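PDB 3L1W: Endonuclease/exonuclease/phosphatase domain-containing protein from Enterococcus faecalis, which is of unknown function but belongs to the DNase I-like endonuclease/exonuclease/phosphatase family and may act as a 3'-5' RNA exonuclease. Local coordinates for residues A140-A143 with G144-I148. Residues are numbered along the deposited sequence; the frame is centred on the assembly and turned at random.
Sequences ARLA and GMTVI
T146 and L142 meet one turn apart in helix 138-151, a local i to i+4 contact within a helix packed on the outer face of one of the two sheets. The threonine grips the leucine carbonyl twice. Its backbone N donates to L142 O at 3.0 Å. Its hydroxyl OG1 donates to the same oxygen at 2.8 Å, from above the carbonyl plane. The two donors lie on opposite faces of that plane. The hydroxyl folds back along the helix because OG1 stands anti to the carbonyl carbon, chi1 -64°. Regular alpha-helical bonds run alongside, from G144 N to A140 O (2.9 Å), M145 N to R141 O (3.0 Å) and V147 N to A143 O (3.2 Å). V147 CG2 also rests 3.4 Å from A143 O. The fold is the DNase I-like alpha/beta sandwich, and this helix follows strand 126-132. M145 is selenomethionine, and its chain, bent at chi2 and chi3, touches V131 of that strand and V175 and V179 of helix 174-179. L142 and T146 touch the same neighbouring helix, at E174 and L178. R141 NH2 forms a salt bridge with E173, and NH1 bonds D134 O.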
loop_
_atom_site.group_PDB
_atom_site.type_symbol
_atom_site.label_atom_id
_atom_site.label_comp_id
_atom_site.label_asym_id
_atom_site.label_seq_id
_atom_site.Cartn_x
_atom_site.Cartn_y
_atom_site.Cartn_z
ATOM N N ALA A 140 21.801 -24.637 12.031
ATOM C CA ALA A 140 21.055 -24.040 13.135
ATOM C C ALA A 140 19.613 -23.741 12.744
ATOM O O ALA A 140 18.696 -23.881 13.554
ATOM C CB ALA A 140 21.732 -22.767 13.619
ATOM N N ARG A 141 19.411 -23.299 11.507
ATOM C CA ARG A 141 18.064 -23.009 11.053
ATOM C C ARG A 141 17.227 -24.275 10.942
ATOM O O ARG A 141 16.080 -24.309 11.376
ATOM C CB ARG A 141 18.109 -22.257 9.718
ATOM C CG ARG A 141 18.699 -20.865 9.875
ATOM C CD ARG A 141 18.675 -20.069 8.582
ATOM N NE ARG A 141 19.813 -20.307 7.698
ATOM C CZ ARG A 141 21.001 -19.721 7.827
ATOM N NH1 ARG A 141 21.242 -18.910 8.852
ATOM N NH2 ARG A 141 21.955 -19.962 6.936
ATOM N N LEU A 142 17.800 -25.313 10.347
ATOM C CA LEU A 142 17.101 -26.580 10.228
ATOM C C LEU A 142 16.748 -27.083 11.618
ATOM O O LEU A 142 15.644 -27.560 11.852
ATOM C CB LEU A 142 17.980 -27.607 9.518
ATOM C CG LEU A 142 17.343 -28.962 9.198
ATOM C CD1 LEU A 142 16.223 -28.814 8.181
ATOM C CD2 LEU A 142 18.403 -29.912 8.675
ATOM N N ALA A 143 17.695 -26.972 12.544
ATOM C CA ALA A 143 17.485 -27.474 13.899
ATOM C C ALA A 143 16.386 -26.707 14.622
ATOM O O ALA A 143 15.561 -27.300 15.321
ATOM C CB ALA A 143 18.788 -27.432 14.702
ATOM N N GLY A 144 16.376 -25.386 14.465
ATOM C CA GLY A 144 15.354 -24.567 15.092
ATOM C C GLY A 144 13.961 -24.860 14.568
ATOM O O GLY A 144 13.004 -24.938 15.334
HETATM N N MSE A 145 13.844 -25.020 13.252
HETATM C CA MSE A 145 12.554 -25.297 12.644
HETATM C C MSE A 145 12.073 -26.693 13.023
HETATM O O MSE A 145 10.875 -26.923 13.171
HETATM C CB MSE A 145 12.623 -25.146 11.121
HETATM C CG MSE A 145 11.333 -25.518 10.401
HETATM SE SE MSE A 145 9.811 -24.418 10.945
HETATM C CE MSE A 145 10.511 -22.695 10.397
ATOM N N THR A 146 13.012 -27.612 13.211
ATOM C CA THR A 146 12.674 -28.962 13.647
ATOM C C THR A 146 11.972 -28.902 15.001
ATOM O O THR A 146 10.968 -29.581 15.225
ATOM C CB THR A 146 13.931 -29.852 13.708
ATOM O OG1 THR A 146 14.469 -29.998 12.382
ATOM C CG2 THR A 146 13.598 -31.237 14.259
ATOM N N VAL A 147 12.497 -28.078 15.905
ATOM C CA VAL A 147 11.862 -27.891 17.209
ATOM C C VAL A 147 10.459 -27.290 17.074
ATOM O O VAL A 147 9.523 -27.753 17.716
ATOM C CB VAL A 147 12.727 -27.028 18.150
ATOM C CG1 VAL A 147 12.005 -26.794 19.476
ATOM C CG2 VAL A 147 14.068 -27.696 18.384
ATOM N N ILE A 148 10.298 -26.264 16.237
ATOM C CA ILE A 148 8.963 -25.711 16.014
ATOM C C ILE A 148 7.996 -26.796 15.548
ATOM O O ILE A 148 6.896 -26.940 16.080
ATOM C CB ILE A 148 8.981 -24.583 14.957
ATOM C CG1 ILE A 148 9.836 -23.419 15.456
ATOM C CG2 ILE A 148 7.549 -24.116 14.607
ATOM C CD1 ILE A 148 9.876 -22.234 14.515
#